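Local coordinates for Peptidase_M23 domain-containing protein (Enterococcus faecalis, PDB 6SMK), which probably hydrolyses peptide bonds of bacterial cell-wall peptidoglycan as a zinc-dependent D,L-endopeptidase, of which this chain is the prophage-encoded M23 catalytic domain, at residues H29-T38 and G107-R115; V53-V64 and M75-M86. The protein carries 1 engineered substitution. All blocks are in the same frame, centred on the assembly; numbering follows the deposited sequence.

Overall arrangement
From the N terminus, the chain runs through strand 13-20 and then strand 28-35, which carries two zinc ligands and leads into the loop up to Thr38. It then passes through strands 41-43 and 48-54 to residues 53-64, a long connection that returns as strand 63-69. Strand 72-82 follows, and contact 2 closes this short loop when residues 75-86 fold back on 53-64. Only after strand 95-99 does segment 107-115 arrive and close contact 1, so the smaller loop lies wholly within the larger. Strands 109-116 and 72-82 are neighbours in one antiparallel sheet, and His78 and Leu60 of contact 2 pack against His111 of contact 1.

Contact 1 of 2, residues H29-T38 and G107-R115; sequences HTGIDYAAPT and GPAVHYELR. Engineered in segment 107-115: Ala109 (natural residue His). With ZN (zinc ion), chain F.
Glu113 OE1 is gripped from both segments: Thr30 OG1 donates to it from above the carboxylate plane, while His111 NE2 reaches its anti lone pair over 3.0 Å, nearly in the plane of the imidazole. The other oxygen, OE2, forms a salt bridge with Arg115 NE. Together with the zinc bond at ND1, the bond to Glu113 holds the rotation of the His111 ring, and it would probably make the imidazole a somewhat stronger donor. With CG anti to the backbone N (chi1 174°), the ring turns its ND1 to the zinc ion, at 2.0 Å. His29, whose side chain approaches from the other strand, binds the metal through NE2 at 1.9 Å, the two imidazole planes being inclined at 57°. Asp33 OD1 binds zinc at 2.2 Å, its carboxylate steeply turned against the His111 ring, and a water that also donates to Asp33 OD2 is the fourth ligand. Behind the site the backbones pair antiparallel, Ile32 with Tyr112 and Tyr34 with Val110; the bond from Val110 N to Tyr34 O is 2.7 Å long. Asp33 and His111 form a non-hydrogen-bonded pair, both side chains on the metal-bearing face. Ala109, an engineered replacement of histidine, follows on that face. Strand 28-35 is flanked on its other edge by strand 13-20, and strand 109-116 by strand 72-82, so the zinc-bearing pair has a neighbouring strand along each outer edge.

Contact 2 of 2, residues V53-V64 and M75-M86; sequences VQSSSIGLGEHV and MYGHMSRIRAKM
Ile82 reaches from the end of strand 72-82 into the hairpin formed by Val53-Val64, running alongside the side chains of Val53 and Val64 but pointing the other way. Its CB carries two branches. CG2, anti to the backbone N, packs against Val64 CG1 at 3.6 Å and more loosely against Val53 CG1. CG1 passes beside the CB of Glu62, and the tip, CD1, packs against Val53 CG1 at 3.8 Å and ends 3.5 Å from Gln54 O. Ile82 CD1 also lies 3.8 Å from Glu62 OE1. That carboxylate oxygen accepts a hydrogen bond from Ser55 OG. Val64 turns its other methyl, CG2, to Met79 CE at 3.9 Å and to the Tyr76 ring. Main-chain bonds hold the two segments together: Val64 and Tyr76 form a hydrogen-bonded antiparallel pair, Met79 N donates to Glu62 O over 2.9 Å, and His78 N to Leu60 O over 2.8 Å. Leu60 belongs to a type II' turn from Ile58 to Gly61, and its CD2 approaches His78 NE2, while the edge of the His78 ring meets Gly59 O. Outside the two segments, His78 ND1 is bonded to Ser102 O. Strand 63-69 is thus shared by two antiparallel hairpins of the M23 domain, one with strand 48-54 through the long 55-62 connection and one with strand 72-82. The His78 side chain comes about 4 Å from the zinc ion at nearest atoms, consistent with its lining one side of the metal site.

Contact 1 of 2, residues H29-T38 and G107-R115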
loop_
_atom_site.group_PDB
_atom_site.type_symbol
_atom_site.label_atom_id
_atom_site.label_comp_id
_atom_site.label_asym_id
_atom_site.label_seq_id
_atom_site.Cartn_x
_atom_site.Cartn_y
_atom_site.Cartn_z
ATOM N N HIS A 29 -4.249 7.384 -10.388
ATOM C CA HIS A 29 -3.665 6.427 -9.460
ATOM C C HIS A 29 -4.008 6.822 -8.031
ATOM O O HIS A 29 -3.846 7.984 -7.640
ATOM C CB HIS A 29 -2.148 6.342 -9.644
ATOM C CG HIS A 29 -1.554 5.059 -9.151
ATOM N ND1 HIS A 29 -0.865 4.968 -7.962
ATOM C CD2 HIS A 29 -1.560 3.810 -9.677
ATOM C CE1 HIS A 29 -0.473 3.722 -7.776
ATOM N NE2 HIS A 29 -0.881 2.999 -8.803
ATOM N N THR A 30 -4.475 5.848 -7.253
ATOM C CA THR A 30 -4.981 6.078 -5.906
ATOM C C THR A 30 -3.928 5.867 -4.830
ATOM O O THR A 30 -4.219 6.033 -3.641
ATOM C CB THR A 30 -6.181 5.162 -5.660
ATOM O OG1 THR A 30 -5.731 3.826 -5.441
ATOM C CG2 THR A 30 -7.040 5.166 -6.868
ATOM N N GLY A 31 -2.722 5.520 -5.214
ATOM C CA GLY A 31 -1.630 5.353 -4.272
ATOM C C GLY A 31 -0.321 5.577 -4.974
ATOM O O GLY A 31 -0.253 6.253 -6.005
ATOM N N ILE A 32 0.731 4.991 -4.423
ATOM C CA ILE A 32 2.065 5.093 -4.989
ATOM C C ILE A 32 2.588 3.685 -5.231
ATOM O O ILE A 32 2.596 2.858 -4.309
ATOM C CB ILE A 32 3.001 5.865 -4.060
ATOM C CG1 ILE A 32 2.343 7.198 -3.692
ATOM C CG2 ILE A 32 4.373 6.006 -4.710
ATOM C CD1 ILE A 32 3.260 8.171 -2.999
ATOM N N ASP A 33 3.012 3.410 -6.464
ATOM C CA ASP A 33 3.488 2.087 -6.846
ATOM C C ASP A 33 5.005 2.023 -6.700
ATOM O O ASP A 33 5.726 2.883 -7.219
ATOM C CB ASP A 33 3.072 1.765 -8.288
ATOM C CG ASP A 33 1.615 1.312 -8.406
ATOM O OD1 ASP A 33 0.925 1.204 -7.373
ATOM O OD2 ASP A 33 1.148 1.053 -9.535
ATOM N N TYR A 34 5.491 1.012 -5.986
ATOM C CA TYR A 34 6.923 0.734 -5.883
ATOM C C TYR A 34 7.196 -0.627 -6.507
ATOM O O TYR A 34 6.624 -1.637 -6.081
ATOM C CB TYR A 34 7.399 0.739 -4.432
ATOM C CG TYR A 34 7.588 2.104 -3.806
ATOM C CD1 TYR A 34 6.511 2.796 -3.271
ATOM C CD2 TYR A 34 8.845 2.685 -3.718
ATOM C CE1 TYR A 34 6.680 4.036 -2.682
ATOM C CE2 TYR A 34 9.023 3.919 -3.130
ATOM C CZ TYR A 34 7.940 4.592 -2.613
ATOM O OH TYR A 34 8.112 5.827 -2.024
ATOM N N ALA A 35 8.073 -0.659 -7.504
ATOM C CA ALA A 35 8.384 -1.899 -8.195
ATOM C C ALA A 35 9.466 -2.674 -7.461
ATOM O O ALA A 35 10.390 -2.093 -6.883
ATOM C CB ALA A 35 8.829 -1.621 -9.627
ATOM N N ALA A 36 9.342 -3.992 -7.502
ATOM C CA ALA A 36 10.289 -4.925 -6.915
ATOM C C ALA A 36 9.895 -6.313 -7.372
ATOM O O ALA A 36 8.755 -6.523 -7.774
ATOM C CB ALA A 36 10.292 -4.836 -5.381
ATOM N N PRO A 37 10.823 -7.258 -7.360
ATOM C CA PRO A 37 10.502 -8.611 -7.832
ATOM C C PRO A 37 9.445 -9.266 -6.967
ATOM O O PRO A 37 9.306 -8.953 -5.782
ATOM C CB PRO A 37 11.835 -9.350 -7.716
ATOM C CG PRO A 37 12.857 -8.281 -7.751
ATOM C CD PRO A 37 12.254 -7.093 -7.078
ATOM N N THR A 38 8.677 -10.170 -7.568
ATOM C CA THR A 38 7.735 -10.927 -6.752
ATOM C C THR A 38 8.523 -11.677 -5.683
ATOM O O THR A 38 9.633 -12.159 -5.932
ATOM C CB THR A 38 6.893 -11.905 -7.591
ATOM O OG1 THR A 38 7.736 -12.927 -8.113
ATOM C CG2 THR A 38 6.213 -11.208 -8.754
ATOM N N GLY A 107 2.628 -5.715 -13.637
ATOM C CA GLY A 107 3.695 -6.598 -13.223
ATOM C C GLY A 107 3.962 -6.527 -11.725
ATOM O O GLY A 107 3.097 -6.143 -10.933
ATOM N N PRO A 108 5.177 -6.885 -11.306
ATOM C CA PRO A 108 5.471 -6.990 -9.869
ATOM C C PRO A 108 5.720 -5.610 -9.279
ATOM O O PRO A 108 6.576 -4.862 -9.762
ATOM C CB PRO A 108 6.741 -7.853 -9.831
ATOM C CG PRO A 108 7.038 -8.213 -11.292
ATOM C CD PRO A 108 6.370 -7.168 -12.112
ATOM N N ALA A 109 4.962 -5.274 -8.237
ATOM C CA ALA A 109 5.100 -4.012 -7.514
ATOM C C ALA A 109 4.214 -4.068 -6.283
ATOM O O ALA A 109 3.364 -4.951 -6.137
ATOM C CB ALA A 109 4.719 -2.795 -8.355
ATOM N N VAL A 110 4.417 -3.102 -5.399
ATOM C CA VAL A 110 3.581 -2.949 -4.221
ATOM C C VAL A 110 2.944 -1.577 -4.272
ATOM O O VAL A 110 3.606 -0.580 -4.588
ATOM C CB VAL A 110 4.362 -3.135 -2.918
ATOM C CG1 VAL A 110 5.574 -2.240 -2.893
ATOM C CG2 VAL A 110 3.463 -2.840 -1.768
ATOM N N HIS A 111 1.657 -1.541 -3.996
ATOM C CA HIS A 111 0.858 -0.340 -4.098
ATOM C C HIS A 111 0.590 0.130 -2.677
ATOM O O HIS A 111 -0.037 -0.588 -1.888
ATOM C CB HIS A 111 -0.427 -0.644 -4.869
ATOM C CG HIS A 111 -1.398 0.488 -4.924
ATOM N ND1 HIS A 111 -1.541 1.288 -6.035
ATOM C CD2 HIS A 111 -2.283 0.946 -4.012
ATOM C CE1 HIS A 111 -2.469 2.195 -5.802
ATOM N NE2 HIS A 111 -2.937 2.008 -4.581
ATOM N N TYR A 112 1.114 1.299 -2.340
ATOM C CA TYR A 112 0.948 1.888 -1.018
ATOM C C TYR A 112 -0.114 2.973 -1.114
ATOM O O TYR A 112 0.060 3.947 -1.854
ATOM C CB TYR A 112 2.282 2.449 -0.529
ATOM C CG TYR A 112 2.283 3.134 0.818
ATOM C CD1 TYR A 112 2.620 2.436 1.978
ATOM C CD2 TYR A 112 2.008 4.497 0.925
ATOM C CE1 TYR A 112 2.655 3.068 3.210
ATOM C CE2 TYR A 112 2.043 5.138 2.149
ATOM C CZ TYR A 112 2.364 4.420 3.287
ATOM O OH TYR A 112 2.395 5.061 4.501
ATOM N N GLU A 113 -1.220 2.787 -0.398
ATOM C CA GLU A 113 -2.355 3.699 -0.450
ATOM C C GLU A 113 -2.674 4.205 0.946
ATOM O O GLU A 113 -2.623 3.448 1.920
ATOM C CB GLU A 113 -3.591 3.019 -1.057
ATOM C CG GLU A 113 -4.808 3.912 -1.147
ATOM C CD GLU A 113 -5.856 3.378 -2.100
ATOM O OE1 GLU A 113 -5.464 2.788 -3.128
ATOM O OE2 GLU A 113 -7.066 3.550 -1.826
ATOM N N LEU A 114 -2.996 5.488 1.038
ATOM C CA LEU A 114 -3.364 6.108 2.303
ATOM C C LEU A 114 -4.854 6.435 2.281
ATOM O O LEU A 114 -5.313 7.195 1.419
ATOM C CB LEU A 114 -2.524 7.361 2.543
ATOM C CG LEU A 114 -2.026 7.540 3.969
ATOM C CD1 LEU A 114 -1.556 6.205 4.505
ATOM C CD2 LEU A 114 -0.903 8.550 3.989
ATOM N N ARG A 115 -5.609 5.853 3.216
ATOM C CA ARG A 115 -7.059 6.033 3.288
ATOM C C ARG A 115 -7.449 6.691 4.605
ATOM O O ARG A 115 -6.958 6.302 5.672
ATOM C CB ARG A 115 -7.805 4.700 3.138
ATOM C CG ARG A 115 -8.067 4.286 1.701
ATOM C CD ARG A 115 -8.493 2.831 1.587
ATOM N NE ARG A 115 -8.301 2.332 0.229
ATOM C CZ ARG A 115 -8.499 1.074 -0.161
ATOM N NH1 ARG A 115 -8.913 0.146 0.698
ATOM N NH2 ARG A 115 -8.288 0.745 -1.431
HETATM ZN ZN ZN F . -1.179 1.280 -7.994
HETATM O O HOH W 1 -1.237 -0.715 -9.162
#

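Contact 2 of 2, residues V53-V64 and M75-M86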
loop_
_atom_site.group_PDB
_atom_site.type_symbol
_atom_site.label_atom_id
_atom_site.label_comp_id
_atom_site.label_asym_id
_atom_site.label_seq_id
_atom_site.Cartn_x
_atom_site.Cartn_y
_atom_site.Cartn_z
ATOM N N VAL A 53 -7.762 -7.373 5.963
ATOM C CA VAL A 53 -7.026 -8.307 5.125
ATOM C C VAL A 53 -7.973 -8.834 4.065
ATOM O O VAL A 53 -9.119 -9.184 4.369
ATOM C CB VAL A 53 -6.419 -9.464 5.936
ATOM C CG1 VAL A 53 -5.656 -10.374 5.017
ATOM C CG2 VAL A 53 -5.512 -8.914 7.035
ATOM N N GLN A 54 -7.504 -8.866 2.821
ATOM C CA GLN A 54 -8.350 -9.263 1.710
ATOM C C GLN A 54 -7.527 -9.990 0.655
ATOM O O GLN A 54 -6.405 -9.582 0.325
ATOM C CB GLN A 54 -9.065 -8.052 1.101
ATOM C CG GLN A 54 -9.705 -8.341 -0.238
ATOM C CD GLN A 54 -10.707 -7.293 -0.619
ATOM O OE1 GLN A 54 -11.592 -6.962 0.173
ATOM N NE2 GLN A 54 -10.588 -6.759 -1.838
ATOM N N SER A 55 -8.093 -11.089 0.156
ATOM C CA SER A 55 -7.591 -11.790 -1.016
ATOM C C SER A 55 -8.662 -11.743 -2.090
ATOM O O SER A 55 -9.781 -12.230 -1.881
ATOM C CB SER A 55 -7.192 -13.240 -0.709
ATOM O OG SER A 55 -6.347 -13.335 0.428
ATOM N N SER A 56 -8.321 -11.130 -3.221
ATOM C CA SER A 56 -9.196 -11.066 -4.377
ATOM C C SER A 56 -8.321 -11.027 -5.613
ATOM O O SER A 56 -7.098 -10.909 -5.529
ATOM C CB SER A 56 -10.123 -9.847 -4.329
ATOM O OG SER A 56 -9.380 -8.647 -4.186
ATOM N N SER A 57 -8.962 -11.150 -6.772
ATOM C CA SER A 57 -8.282 -10.977 -8.044
ATOM C C SER A 57 -8.614 -9.642 -8.686
ATOM O O SER A 57 -8.503 -9.495 -9.903
ATOM C CB SER A 57 -8.629 -12.136 -8.968
ATOM O OG SER A 57 -9.954 -12.553 -8.727
ATOM N N ILE A 58 -8.975 -8.654 -7.876
ATOM C CA ILE A 58 -9.563 -7.406 -8.335
ATOM C C ILE A 58 -8.817 -6.244 -7.695
ATOM O O ILE A 58 -8.460 -6.297 -6.512
ATOM C CB ILE A 58 -11.065 -7.371 -7.991
ATOM C CG1 ILE A 58 -11.817 -8.325 -8.912
ATOM C CG2 ILE A 58 -11.628 -5.963 -8.072
ATOM C CD1 ILE A 58 -13.305 -8.172 -8.826
ATOM N N GLY A 59 -8.576 -5.196 -8.490
ATOM C CA GLY A 59 -7.879 -4.013 -8.022
ATOM C C GLY A 59 -6.642 -4.352 -7.223
ATOM O O GLY A 59 -5.713 -4.975 -7.745
ATOM N N LEU A 60 -6.631 -3.999 -5.940
ATOM C CA LEU A 60 -5.436 -4.236 -5.133
ATOM C C LEU A 60 -5.180 -5.710 -4.851
ATOM O O LEU A 60 -4.118 -6.032 -4.302
ATOM C CB LEU A 60 -5.525 -3.489 -3.805
ATOM C CG LEU A 60 -5.579 -1.970 -3.885
ATOM C CD1 LEU A 60 -5.463 -1.381 -2.494
ATOM C CD2 LEU A 60 -4.485 -1.479 -4.802
ATOM N N GLY A 61 -6.115 -6.599 -5.194
ATOM C CA GLY A 61 -5.856 -8.022 -5.048
ATOM C C GLY A 61 -5.555 -8.382 -3.609
ATOM O O GLY A 61 -6.323 -8.061 -2.695
ATOM N N GLU A 62 -4.419 -9.050 -3.393
ATOM C CA GLU A 62 -4.002 -9.437 -2.048
ATOM C C GLU A 62 -3.440 -8.215 -1.343
ATOM O O GLU A 62 -2.386 -7.706 -1.735
ATOM C CB GLU A 62 -2.959 -10.544 -2.105
ATOM C CG GLU A 62 -3.279 -11.631 -3.086
ATOM C CD GLU A 62 -4.037 -12.772 -2.462
ATOM O OE1 GLU A 62 -3.848 -13.035 -1.250
ATOM O OE2 GLU A 62 -4.838 -13.399 -3.191
ATOM N N HIS A 63 -4.132 -7.739 -0.307
ATOM C CA HIS A 63 -3.683 -6.520 0.351
ATOM C C HIS A 63 -4.096 -6.503 1.811
ATOM O O HIS A 63 -5.020 -7.209 2.227
ATOM C CB HIS A 63 -4.202 -5.263 -0.355
ATOM C CG HIS A 63 -5.691 -5.121 -0.360
ATOM N ND1 HIS A 63 -6.524 -6.013 -0.998
ATOM C CD2 HIS A 63 -6.494 -4.159 0.154
ATOM C CE1 HIS A 63 -7.777 -5.622 -0.852
ATOM N NE2 HIS A 63 -7.787 -4.497 -0.159
ATOM N N VAL A 64 -3.376 -5.683 2.586
ATOM C CA VAL A 64 -3.674 -5.452 3.992
ATOM C C VAL A 64 -3.870 -3.964 4.234
ATOM O O VAL A 64 -3.244 -3.117 3.590
ATOM C CB VAL A 64 -2.571 -5.985 4.927
ATOM C CG1 VAL A 64 -2.260 -7.422 4.605
ATOM C CG2 VAL A 64 -1.354 -5.156 4.811
ATOM N N MET A 75 -2.587 1.078 3.250
ATOM C CA MET A 75 -2.905 -0.134 2.508
ATOM C C MET A 75 -1.695 -0.568 1.689
ATOM O O MET A 75 -1.070 0.259 1.016
ATOM C CB MET A 75 -4.102 0.094 1.593
ATOM C CG MET A 75 -5.180 0.995 2.174
ATOM S SD MET A 75 -5.999 0.222 3.578
ATOM C CE MET A 75 -6.609 -1.305 2.858
ATOM N N TYR A 76 -1.366 -1.855 1.747
ATOM C CA TYR A 76 -0.266 -2.427 0.982
ATOM C C TYR A 76 -0.841 -3.511 0.082
ATOM O O TYR A 76 -1.329 -4.530 0.583
ATOM C CB TYR A 76 0.807 -3.023 1.897
ATOM C CG TYR A 76 1.375 -2.112 2.961
ATOM C CD1 TYR A 76 0.628 -1.756 4.079
ATOM C CD2 TYR A 76 2.671 -1.640 2.868
ATOM C CE1 TYR A 76 1.158 -0.936 5.054
ATOM C CE2 TYR A 76 3.202 -0.825 3.829
ATOM C CZ TYR A 76 2.450 -0.480 4.919
ATOM O OH TYR A 76 3.003 0.335 5.875
ATOM N N GLY A 77 -0.753 -3.313 -1.236
ATOM C CA GLY A 77 -1.488 -4.115 -2.188
ATOM C C GLY A 77 -0.639 -4.887 -3.188
ATOM O O GLY A 77 0.590 -4.781 -3.226
ATOM N N HIS A 78 -1.348 -5.673 -4.013
ATOM C CA HIS A 78 -0.754 -6.492 -5.079
ATOM C C HIS A 78 0.250 -7.494 -4.511
ATOM O O HIS A 78 1.317 -7.712 -5.076
ATOM C CB HIS A 78 -0.070 -5.624 -6.147
ATOM C CG HIS A 78 -0.936 -4.562 -6.748
ATOM N ND1 HIS A 78 -2.175 -4.824 -7.289
ATOM C CD2 HIS A 78 -0.726 -3.233 -6.918
ATOM C CE1 HIS A 78 -2.695 -3.703 -7.764
ATOM N NE2 HIS A 78 -1.837 -2.720 -7.550
ATOM N N MET A 79 -0.064 -8.082 -3.367
ATOM C CA MET A 79 0.871 -9.007 -2.739
ATOM C C MET A 79 0.787 -10.371 -3.394
ATOM O O MET A 79 -0.268 -10.783 -3.879
ATOM C CB MET A 79 0.578 -9.165 -1.250
ATOM C CG MET A 79 0.774 -7.904 -0.457
ATOM S SD MET A 79 0.536 -8.186 1.290
ATOM C CE MET A 79 0.880 -6.558 1.900
ATOM N N SER A 80 1.907 -11.083 -3.401
ATOM C CA SER A 80 1.853 -12.474 -3.823
ATOM C C SER A 80 1.626 -13.409 -2.653
ATOM O O SER A 80 1.204 -14.551 -2.854
ATOM C CB SER A 80 3.132 -12.875 -4.557
ATOM O OG SER A 80 4.243 -12.844 -3.689
ATOM N N ARG A 81 1.896 -12.945 -1.441
ATOM C CA ARG A 81 1.594 -13.688 -0.229
ATOM C C ARG A 81 1.360 -12.681 0.884
ATOM O O ARG A 81 2.133 -11.729 1.036
ATOM C CB ARG A 81 2.724 -14.645 0.155
ATOM C CG ARG A 81 2.407 -15.438 1.408
ATOM C CD ARG A 81 3.597 -16.227 1.910
ATOM N NE ARG A 81 3.240 -17.089 3.031
ATOM C CZ ARG A 81 4.058 -17.990 3.563
ATOM N NH1 ARG A 81 5.284 -18.154 3.077
ATOM N NH2 ARG A 81 3.648 -18.732 4.580
ATOM N N ILE A 82 0.295 -12.886 1.648
ATOM C CA ILE A 82 0.035 -12.076 2.826
ATOM C C ILE A 82 0.664 -12.746 4.035
ATOM O O ILE A 82 0.563 -13.968 4.203
ATOM C CB ILE A 82 -1.466 -11.878 3.032
ATOM C CG1 ILE A 82 -2.104 -11.358 1.748
ATOM C CG2 ILE A 82 -1.680 -10.923 4.188
ATOM C CD1 ILE A 82 -3.569 -10.955 1.896
ATOM N N ARG A 83 1.318 -11.949 4.878
ATOM C CA ARG A 83 1.995 -12.470 6.052
ATOM C C ARG A 83 1.494 -11.875 7.357
ATOM O O ARG A 83 1.910 -12.338 8.425
ATOM C CB ARG A 83 3.512 -12.254 5.938
ATOM C CG ARG A 83 4.170 -13.031 4.803
ATOM C CD ARG A 83 5.687 -13.074 4.944
ATOM N NE ARG A 83 6.307 -13.862 3.886
ATOM C CZ ARG A 83 6.484 -15.175 3.950
ATOM N NH1 ARG A 83 6.102 -15.844 5.032
ATOM N NH2 ARG A 83 7.042 -15.816 2.936
ATOM N N ALA A 84 0.627 -10.871 7.314
ATOM C CA ALA A 84 -0.022 -10.378 8.521
ATOM C C ALA A 84 -1.387 -11.028 8.674
ATOM O O ALA A 84 -2.074 -11.305 7.687
ATOM C CB ALA A 84 -0.180 -8.862 8.496
ATOM N N LYS A 85 -1.758 -11.299 9.917
ATOM C CA LYS A 85 -3.075 -11.810 10.252
ATOM C C LYS A 85 -3.866 -10.686 10.902
ATOM O O LYS A 85 -3.307 -9.737 11.456
ATOM C CB LYS A 85 -3.000 -13.039 11.182
ATOM C CG LYS A 85 -1.756 -13.947 11.062
ATOM C CD LYS A 85 -1.432 -14.377 9.601
ATOM C CE LYS A 85 0.046 -14.791 9.414
ATOM N NZ LYS A 85 0.319 -15.612 8.190
ATOM N N MET A 86 -5.180 -10.768 10.820
ATOM C CA MET A 86 -5.944 -9.681 11.397
ATOM C C MET A 86 -5.841 -9.667 12.915
ATOM O O MET A 86 -5.872 -10.710 13.575
ATOM C CB MET A 86 -7.398 -9.743 10.996
ATOM C CG MET A 86 -7.932 -8.388 11.218
ATOM S SD MET A 86 -9.636 -8.448 11.382
ATOM C CE MET A 86 -10.050 -6.985 10.521
#